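Local coordinates for putrescine aminotransferase (Halomonas elongata DSM 2581, PDB 6GWI), which probably catalyses the pyridoxal-phosphate-dependent transfer of an amino group from amines such as putrescine to a keto acid, as a class III aminotransferase, at residues 222-227 with 258-263; 272-277 with 371-376; 52-57 with 262-267. One frame throughout, in Å; residues are numbered along the deposited sequence.

Interaction 1: residues 222-227 with 258-263; sequences AEPVQG and VICGFG. With PLP (pyridoxal-5'-phosphate), chain D.
Two torsions set this contact: Cys260 holds SG beside its own backbone N (chi1 -62°), which lays the sulfur against the turn at Pro224 and Val225, and Ile259 keeps its outer chain extended (chi2 177°), which carries CD1 forward to both Gly227 and the cofactor. Cys260 SG meets Val225 O at 3.7 Å. Cys260 SG also packs on Pro224 CD at 4.1 Å and, just as closely, on the branched CB of Val225. It thus rests on a mixed surface of aliphatic carbon and peptide, held by van der Waals contact. One residue earlier, Ile259 CD1 lies 3.8 Å from Gly227 CA. The same methyl comes within 3.1 Å of PLP O3, a tight fit that presses the isoleucine against the phenolic side of the ring.

Val258 supports the cofactor differently: CB and both methyls lie nearly level beneath one face of the pyridine, with CB 3.5 Å from PLP N1. Glu223 comes in at the 2-methyl group, its OE1 3.5 Å from PLP C2A. That carboxylate is gripped at both oxygens. Gly227 N donates to Glu223 OE1 over 3.0 Å in a nearly straight bond (171°), reaching it from above the carboxylate plane, while OE2 accepts from Tyr150 N. Together the bonds fix the rotation of the carboxylate, and the one from Gly227 also closes the 223-227 loop on itself. Asp256, another pocket residue, accepts a hydrogen bond from Val258 N. Both loops follow neighbouring parallel strands, 217-222 and 252-255, and together they form one wall of the PLP pocket at the C-terminal ends of the parallel strands, as is characteristic of fold-type I aminotransferases.

Interaction 2: residues 272-277 with 371-376; sequences QHYGLE and RSLGLM
His273, on the short helix 270-273, faces Leu373, at the end of strand 367-373, with CA atoms 10.2 Å apart, so side chains alone bridge the gap. In both residues CG stands opposite the backbone N (chi1 -180° for His273, 177° for Leu373), and the two chains reach out from opposite directions to meet midway. Both methyls of Leu373 lie on the same side of the imidazole: CD2 over the face, displaced toward the rim and 4.0 Å from the ring centroid in a CH-pi contact, and CD1 nearer the NE2 corner, 3.6 Å from His273 NE2. Tyr274 adds its phenol tip, OH being 3.9 Å from Leu373 CD2. Its ring also steadies the imidazole, since His273 ND1 sits 3.3 Å above the phenol plane, over its centre.

Leu373 itself is held at a tight hairpin, where Leu373 N donates to Met376 O and Met376 N donates back to Leu373 O. Trp239 meets the Tyr274 ring with the planes at about 45°. Although an imidazole and a hydroxyl take part, toward Leu373 both act as surfaces for its methyls, so the contact probably rests on dispersion and shape.

Interaction 3: residues 52-57 with 262-267; sequences GMAGLW and FGRLGE
A single water joins Trp57 to Arg264, the second residue of a type I beta turn running from Gly263 to Gly266 in this class III aminotransferase. The water donates to Trp57 O over 2.7 Å and accepts from Arg264 NE over 2.8 Å, so it satisfies a buried carbonyl and a buried N-H together. Direct contact is looser: Arg264 NH2 stays 4.2 Å from Trp57 O, with the methyl of Ala54 a similar distance away, both oblique to the guanidinium group.

The side chain of Arg264 leaves with CG anti to the backbone N and then bends at chi2 (54°) and again at chi3 (51°). Its charged end is claimed mainly by carbonyls beyond the two segments: NH1 donates to Pro423 O and to Leu375 O, and NH2 makes a weak bond to Asn60 OD1. These partners fix the guanidinium group, which in turn presents NE to the water.

On the other side, Trp57 is positioned by a turn of its own chain, its N donating to Met53 O over 2.9 Å. The Met53 side chain folds back so that CE lies 3.5 Å above one face of the indole, near its rim. The indole packs on Ile259, and the Trp57 side chain comes to about 6 Å from PLP, consistent with a place in the second layer around the cofactor. The segment also borders the second subunit, where Asn83 of that chain bonds to Gly55 O. The turn bearing Arg264 is closed by Gly266 N, which donates to Gly263 O over 2.9 Å.

In the fold
From the N terminus, 52-57 comes first and waits some two hundred residues for 262-267, so interaction 3 closes a long loop. Interaction 1 nests inside it, joining the loops that follow strands 217-222 and 252-255, and both end on the same run of chain, sharing Phe262 and Gly263. Interaction 2 opens afterwards and ties helix 270-273 to the antiparallel sheet of strand 367-373. Although interaction 2 opens only after the other two have closed, all three meet in space: Val225 packs on Tyr274 and Met376, Cys260 SG on Leu265, and His273 CB on Glu267 CG. The cofactor wall is thereby joined to the N-terminal segment near the subunit interface and to the C-terminal sheet.

Interaction 1: residues 222-227 with 258-263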
loop_
_atom_site.group_PDB
_atom_site.type_symbol
_atom_site.label_atom_id
_atom_site.label_comp_id
_atom_site.label_asym_id
_atom_site.label_seq_id
_atom_site.Cartn_x
_atom_site.Cartn_y
_atom_site.Cartn_z
ATOM N N ALA B 222 18.722 5.942 -2.003
ATOM C CA ALA B 222 18.743 6.884 -3.110
ATOM C C ALA B 222 18.093 6.268 -4.340
ATOM O O ALA B 222 18.206 5.062 -4.573
ATOM C CB ALA B 222 20.182 7.312 -3.434
ATOM N N GLU B 223 17.395 7.103 -5.104
ATOM C CA GLU B 223 16.998 6.737 -6.460
ATOM C C GLU B 223 18.232 6.796 -7.356
ATOM O O GLU B 223 18.982 7.776 -7.288
ATOM C CB GLU B 223 15.927 7.695 -6.990
ATOM C CG GLU B 223 14.690 7.849 -6.107
ATOM C CD GLU B 223 13.908 9.121 -6.415
ATOM O OE1 GLU B 223 13.260 9.198 -7.482
ATOM O OE2 GLU B 223 13.957 10.057 -5.591
ATOM N N PRO B 224 18.499 5.778 -8.185
ATOM C CA PRO B 224 19.626 5.910 -9.128
ATOM C C PRO B 224 19.539 7.186 -9.946
ATOM O O PRO B 224 20.534 7.904 -10.107
ATOM C CB PRO B 224 19.504 4.652 -9.999
ATOM C CG PRO B 224 18.797 3.665 -9.132
ATOM C CD PRO B 224 17.821 4.475 -8.319
ATOM N N VAL B 225 18.345 7.485 -10.448
ATOM C CA VAL B 225 18.011 8.766 -11.055
ATOM C C VAL B 225 16.729 9.249 -10.391
ATOM O O VAL B 225 15.766 8.482 -10.273
ATOM C CB VAL B 225 17.821 8.651 -12.578
ATOM C CG1 VAL B 225 17.239 9.934 -13.144
ATOM C CG2 VAL B 225 19.140 8.319 -13.251
ATOM N N GLN B 226 16.716 10.509 -9.959
ATOM C CA GLN B 226 15.549 11.070 -9.287
ATOM C C GLN B 226 14.426 11.306 -10.295
ATOM O O GLN B 226 14.619 12.001 -11.299
ATOM C CB GLN B 226 15.927 12.375 -8.594
ATOM C CG GLN B 226 16.850 12.205 -7.401
ATOM C CD GLN B 226 17.577 13.489 -7.052
ATOM O OE1 GLN B 226 18.721 13.695 -7.459
ATOM N NE2 GLN B 226 16.914 14.365 -6.306
ATOM N N GLY B 227 13.254 10.735 -10.023
ATOM C CA GLY B 227 12.123 10.846 -10.924
ATOM C C GLY B 227 11.199 12.004 -10.609
ATOM O O GLY B 227 11.225 13.033 -11.291
ATOM N N VAL B 258 11.776 2.050 -7.949
ATOM C CA VAL B 258 10.350 2.082 -8.261
ATOM C C VAL B 258 10.109 2.680 -9.643
ATOM O O VAL B 258 9.227 2.222 -10.381
ATOM C CB VAL B 258 9.590 2.841 -7.157
ATOM C CG1 VAL B 258 8.153 3.127 -7.573
ATOM C CG2 VAL B 258 9.610 2.025 -5.868
ATOM N N ILE B 259 10.867 3.712 -10.015
ATOM C CA ILE B 259 10.763 4.279 -11.359
ATOM C C ILE B 259 11.784 3.672 -12.318
ATOM O O ILE B 259 11.454 3.371 -13.468
ATOM C CB ILE B 259 10.906 5.817 -11.305
ATOM C CG1 ILE B 259 9.564 6.450 -10.926
ATOM C CG2 ILE B 259 11.405 6.362 -12.646
ATOM C CD1 ILE B 259 9.605 7.961 -10.762
ATOM N N CYS B 260 13.040 3.521 -11.886
ATOM C CA CYS B 260 14.103 3.121 -12.801
ATOM C C CYS B 260 14.035 1.649 -13.184
ATOM O O CYS B 260 14.664 1.249 -14.169
ATOM C CB CYS B 260 15.471 3.411 -12.177
ATOM S SG CYS B 260 15.789 5.159 -11.838
ATOM N N GLY B 261 13.286 0.838 -12.448
ATOM C CA GLY B 261 13.244 -0.577 -12.746
ATOM C C GLY B 261 12.518 -0.870 -14.046
ATOM O O GLY B 261 11.620 -0.144 -14.471
ATOM N N PHE B 262 12.942 -1.958 -14.694
ATOM C CA PHE B 262 12.172 -2.607 -15.757
ATOM C C PHE B 262 12.155 -1.797 -17.054
ATOM O O PHE B 262 11.132 -1.698 -17.733
ATOM C CB PHE B 262 10.761 -2.921 -15.249
ATOM C CG PHE B 262 10.770 -3.716 -13.969
ATOM C CD1 PHE B 262 11.150 -5.048 -13.978
ATOM C CD2 PHE B 262 10.461 -3.122 -12.755
ATOM C CE1 PHE B 262 11.198 -5.780 -12.809
ATOM C CE2 PHE B 262 10.504 -3.851 -11.581
ATOM C CZ PHE B 262 10.871 -5.183 -11.610
ATOM N N GLY B 263 13.318 -1.249 -17.420
ATOM C CA GLY B 263 13.585 -0.774 -18.763
ATOM C C GLY B 263 13.728 0.726 -18.906
ATOM O O GLY B 263 14.262 1.189 -19.925
HETATM N N1 PLP D . 9.782 5.454 -4.816
HETATM C C2 PLP D . 9.929 6.152 -5.995
HETATM C C2A PLP D . 11.307 6.415 -6.541
HETATM C C3 PLP D . 8.802 6.607 -6.675
HETATM O O3 PLP D . 8.971 7.299 -7.846
HETATM C C4 PLP D . 7.516 6.358 -6.183
HETATM C C4A PLP D . 6.394 6.257 -7.183
HETATM C C5 PLP D . 7.389 5.656 -4.981
HETATM C C6 PLP D . 8.522 5.207 -4.309
HETATM C C5A PLP D . 6.032 5.362 -4.378
HETATM O O4P PLP D . 5.367 4.315 -5.046
HETATM P P PLP D . 3.777 4.163 -4.831
HETATM O O1P PLP D . 3.491 3.959 -3.362
HETATM O O2P PLP D . 3.281 2.991 -5.644
HETATM O O3P PLP D . 3.099 5.422 -5.302
#

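Interaction 2: residues 272-277 with 371-376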
loop_
_atom_site.group_PDB
_atom_site.type_symbol
_atom_site.label_atom_id
_atom_site.label_comp_id
_atom_site.label_asym_id
_atom_site.label_seq_id
_atom_site.Cartn_x
_atom_site.Cartn_y
_atom_site.Cartn_z
ATOM N N GLN B 272 21.979 -1.277 -12.253
ATOM C CA GLN B 272 22.872 -1.912 -13.213
ATOM C C GLN B 272 23.496 -0.892 -14.155
ATOM O O GLN B 272 24.622 -1.095 -14.624
ATOM C CB GLN B 272 22.112 -2.974 -14.005
ATOM C CG GLN B 272 21.681 -4.154 -13.164
ATOM C CD GLN B 272 20.575 -4.962 -13.807
ATOM O OE1 GLN B 272 19.810 -4.452 -14.627
ATOM N NE2 GLN B 272 20.479 -6.232 -13.429
ATOM N N HIS B 273 22.798 0.211 -14.435
ATOM C CA HIS B 273 23.370 1.240 -15.294
ATOM C C HIS B 273 24.600 1.872 -14.658
ATOM O O HIS B 273 25.544 2.243 -15.364
ATOM C CB HIS B 273 22.330 2.319 -15.596
ATOM C CG HIS B 273 22.836 3.418 -16.479
ATOM N ND1 HIS B 273 23.299 4.620 -15.988
ATOM C CD2 HIS B 273 22.951 3.494 -17.826
ATOM C CE1 HIS B 273 23.676 5.389 -16.994
ATOM N NE2 HIS B 273 23.477 4.729 -18.120
ATOM N N TYR B 274 24.610 1.993 -13.331
ATOM C CA TYR B 274 25.697 2.637 -12.609
ATOM C C TYR B 274 26.576 1.640 -11.864
ATOM O O TYR B 274 27.425 2.054 -11.070
ATOM C CB TYR B 274 25.135 3.662 -11.625
ATOM C CG TYR B 274 24.440 4.835 -12.275
ATOM C CD1 TYR B 274 25.166 5.885 -12.822
ATOM C CD2 TYR B 274 23.053 4.892 -12.341
ATOM C CE1 TYR B 274 24.529 6.964 -13.412
ATOM C CE2 TYR B 274 22.408 5.961 -12.930
ATOM C CZ TYR B 274 23.147 6.994 -13.463
ATOM O OH TYR B 274 22.495 8.055 -14.049
ATOM N N GLY B 275 26.376 0.344 -12.081
ATOM C CA GLY B 275 27.223 -0.668 -11.469
ATOM C C GLY B 275 27.160 -0.728 -9.958
ATOM O O GLY B 275 28.189 -0.946 -9.306
ATOM N N LEU B 276 25.978 -0.538 -9.383
ATOM C CA LEU B 276 25.804 -0.634 -7.944
ATOM C C LEU B 276 25.390 -2.046 -7.537
ATOM O O LEU B 276 24.818 -2.805 -8.322
ATOM C CB LEU B 276 24.744 0.353 -7.456
ATOM C CG LEU B 276 24.814 1.801 -7.935
ATOM C CD1 LEU B 276 23.604 2.562 -7.407
ATOM C CD2 LEU B 276 26.099 2.479 -7.487
ATOM N N GLU B 277 25.676 -2.386 -6.278
ATOM C CA GLU B 277 25.223 -3.634 -5.671
ATOM C C GLU B 277 24.448 -3.271 -4.409
ATOM O O GLU B 277 25.010 -3.265 -3.301
ATOM C CB GLU B 277 26.358 -4.599 -5.341
ATOM C CG GLU B 277 25.830 -5.998 -5.014
ATOM C CD GLU B 277 26.759 -6.794 -4.128
ATOM O OE1 GLU B 277 27.950 -6.436 -4.056
ATOM O OE2 GLU B 277 26.298 -7.771 -3.501
ATOM N N ARG B 371 18.101 17.004 -21.413
ATOM C CA ARG B 371 18.800 15.807 -20.971
ATOM C C ARG B 371 17.873 14.605 -21.064
ATOM O O ARG B 371 16.662 14.718 -20.862
ATOM C CB ARG B 371 19.314 15.957 -19.530
ATOM C CG ARG B 371 18.221 16.235 -18.505
ATOM C CD ARG B 371 18.769 16.206 -17.086
ATOM N NE ARG B 371 17.722 16.438 -16.097
ATOM C CZ ARG B 371 17.354 17.637 -15.652
ATOM N NH1 ARG B 371 17.952 18.733 -16.099
ATOM N NH2 ARG B 371 16.383 17.737 -14.752
ATOM N N SER B 372 18.453 13.446 -21.358
ATOM C CA SER B 372 17.672 12.223 -21.413
ATOM C C SER B 372 18.584 11.041 -21.140
ATOM O O SER B 372 19.802 11.109 -21.327
ATOM C CB SER B 372 16.965 12.058 -22.766
ATOM O OG SER B 372 17.890 11.822 -23.812
ATOM N N LEU B 373 17.974 9.954 -20.680
ATOM C CA LEU B 373 18.658 8.683 -20.479
ATOM C C LEU B 373 17.610 7.598 -20.657
ATOM O O LEU B 373 16.566 7.638 -19.997
ATOM C CB LEU B 373 19.306 8.603 -19.096
ATOM C CG LEU B 373 19.995 7.282 -18.745
ATOM C CD1 LEU B 373 21.078 6.936 -19.760
ATOM C CD2 LEU B 373 20.578 7.335 -17.341
ATOM N N GLY B 374 17.879 6.639 -21.535
ATOM C CA GLY B 374 16.829 5.707 -21.904
ATOM C C GLY B 374 15.625 6.479 -22.402
ATOM O O GLY B 374 15.736 7.336 -23.285
ATOM N N LEU B 375 14.452 6.186 -21.845
ATOM C CA LEU B 375 13.231 6.918 -22.171
ATOM C C LEU B 375 12.751 7.762 -20.990
ATOM O O LEU B 375 11.557 7.831 -20.693
ATOM C CB LEU B 375 12.140 5.961 -22.646
ATOM C CG LEU B 375 12.391 5.364 -24.037
ATOM C CD1 LEU B 375 11.360 4.296 -24.370
ATOM C CD2 LEU B 375 12.408 6.438 -25.128
ATOM N N MET B 376 13.689 8.421 -20.315
ATOM C CA MET B 376 13.401 9.493 -19.371
ATOM C C MET B 376 14.097 10.743 -19.888
ATOM O O MET B 376 15.281 10.692 -20.236
ATOM C CB MET B 376 13.892 9.162 -17.959
ATOM C CG MET B 376 13.545 10.221 -16.909
ATOM S SD MET B 376 14.266 9.913 -15.278
ATOM C CE MET B 376 13.654 8.268 -14.919
#

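Interaction 3: residues 52-57 with 262-267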
loop_
_atom_site.group_PDB
_atom_site.type_symbol
_atom_site.label_atom_id
_atom_site.label_comp_id
_atom_site.label_asym_id
_atom_site.label_seq_id
_atom_site.Cartn_x
_atom_site.Cartn_y
_atom_site.Cartn_z
ATOM N N GLY B 52 2.882 11.067 -22.695
ATOM C CA GLY B 52 4.317 11.113 -22.508
ATOM C C GLY B 52 4.812 10.708 -21.135
ATOM O O GLY B 52 6.030 10.672 -20.928
ATOM N N MET B 53 3.916 10.401 -20.192
ATOM C CA MET B 53 4.305 9.967 -18.855
ATOM C C MET B 53 3.929 8.516 -18.563
ATOM O O MET B 53 4.103 8.060 -17.428
ATOM C CB MET B 53 3.673 10.871 -17.792
ATOM C CG MET B 53 4.274 12.263 -17.687
ATOM S SD MET B 53 6.024 12.277 -17.231
ATOM C CE MET B 53 5.976 11.543 -15.595
ATOM N N ALA B 54 3.408 7.790 -19.549
ATOM C CA ALA B 54 3.031 6.388 -19.380
ATOM C C ALA B 54 2.248 6.188 -18.082
ATOM O O ALA B 54 2.631 5.422 -17.194
ATOM C CB ALA B 54 4.269 5.489 -19.418
ATOM N N GLY B 55 1.115 6.880 -18.000
ATOM C CA GLY B 55 0.309 6.865 -16.799
ATOM C C GLY B 55 0.949 7.701 -15.712
ATOM O O GLY B 55 0.706 8.908 -15.627
ATOM N N LEU B 56 1.772 7.057 -14.863
ATOM C CA LEU B 56 2.597 7.736 -13.859
ATOM C C LEU B 56 3.923 6.965 -13.747
ATOM O O LEU B 56 4.225 6.319 -12.745
ATOM C CB LEU B 56 1.870 7.830 -12.515
ATOM C CG LEU B 56 2.449 8.764 -11.449
ATOM C CD1 LEU B 56 2.518 10.200 -11.941
ATOM C CD2 LEU B 56 1.624 8.686 -10.165
ATOM N N TRP B 57 4.731 7.044 -14.803
ATOM C CA TRP B 57 6.021 6.373 -14.927
ATOM C C TRP B 57 5.922 4.850 -14.961
ATOM O O TRP B 57 6.909 4.169 -14.656
ATOM C CB TRP B 57 6.994 6.718 -13.784
ATOM C CG TRP B 57 7.121 8.139 -13.345
ATOM C CD1 TRP B 57 6.283 8.820 -12.511
ATOM C CD2 TRP B 57 8.191 9.039 -13.658
ATOM N NE1 TRP B 57 6.753 10.094 -12.303
ATOM C CE2 TRP B 57 7.923 10.254 -12.997
ATOM C CE3 TRP B 57 9.347 8.938 -14.441
ATOM C CZ2 TRP B 57 8.761 11.362 -13.100
ATOM C CZ3 TRP B 57 10.178 10.041 -14.542
ATOM C CH2 TRP B 57 9.881 11.236 -13.875
ATOM N N PHE B 262 12.942 -1.958 -14.694
ATOM C CA PHE B 262 12.172 -2.607 -15.757
ATOM C C PHE B 262 12.155 -1.797 -17.054
ATOM O O PHE B 262 11.132 -1.698 -17.733
ATOM C CB PHE B 262 10.761 -2.921 -15.249
ATOM C CG PHE B 262 10.770 -3.716 -13.969
ATOM C CD1 PHE B 262 11.150 -5.048 -13.978
ATOM C CD2 PHE B 262 10.461 -3.122 -12.755
ATOM C CE1 PHE B 262 11.198 -5.780 -12.809
ATOM C CE2 PHE B 262 10.504 -3.851 -11.581
ATOM C CZ PHE B 262 10.871 -5.183 -11.610
ATOM N N GLY B 263 13.318 -1.249 -17.420
ATOM C CA GLY B 263 13.585 -0.774 -18.763
ATOM C C GLY B 263 13.728 0.726 -18.906
ATOM O O GLY B 263 14.262 1.189 -19.925
ATOM N N ARG B 264 13.283 1.498 -17.911
ATOM C CA ARG B 264 13.169 2.946 -18.065
ATOM C C ARG B 264 14.454 3.570 -18.592
ATOM O O ARG B 264 14.423 4.399 -19.510
ATOM C CB ARG B 264 12.780 3.563 -16.718
ATOM C CG ARG B 264 12.634 5.077 -16.707
ATOM C CD ARG B 264 11.681 5.583 -17.777
ATOM N NE ARG B 264 10.391 4.896 -17.768
ATOM C CZ ARG B 264 9.472 5.027 -18.722
ATOM N NH1 ARG B 264 9.698 5.822 -19.760
ATOM N NH2 ARG B 264 8.326 4.364 -18.640
ATOM N N LEU B 265 15.599 3.171 -18.038
ATOM C CA LEU B 265 16.883 3.760 -18.389
ATOM C C LEU B 265 17.698 2.887 -19.335
ATOM O O LEU B 265 18.874 3.177 -19.569
ATOM C CB LEU B 265 17.700 4.036 -17.125
ATOM C CG LEU B 265 17.043 4.895 -16.046
ATOM C CD1 LEU B 265 17.980 5.050 -14.855
ATOM C CD2 LEU B 265 16.647 6.251 -16.599
ATOM N N GLY B 266 17.108 1.826 -19.875
ATOM C CA GLY B 266 17.826 0.910 -20.734
ATOM C C GLY B 266 18.391 -0.301 -20.035
ATOM O O GLY B 266 19.133 -1.068 -20.660
ATOM N N GLU B 267 18.059 -0.499 -18.763
ATOM C CA GLU B 267 18.485 -1.666 -18.011
ATOM C C GLU B 267 17.282 -2.189 -17.243
ATOM O O GLU B 267 16.293 -1.478 -17.046
ATOM C CB GLU B 267 19.615 -1.329 -17.028
ATOM C CG GLU B 267 20.719 -0.454 -17.603
ATOM C CD GLU B 267 21.614 -1.190 -18.573
ATOM O OE1 GLU B 267 21.679 -2.435 -18.493
ATOM O OE2 GLU B 267 22.251 -0.526 -19.416
HETATM O O HOH W 1 9.527 3.803 -15.294
#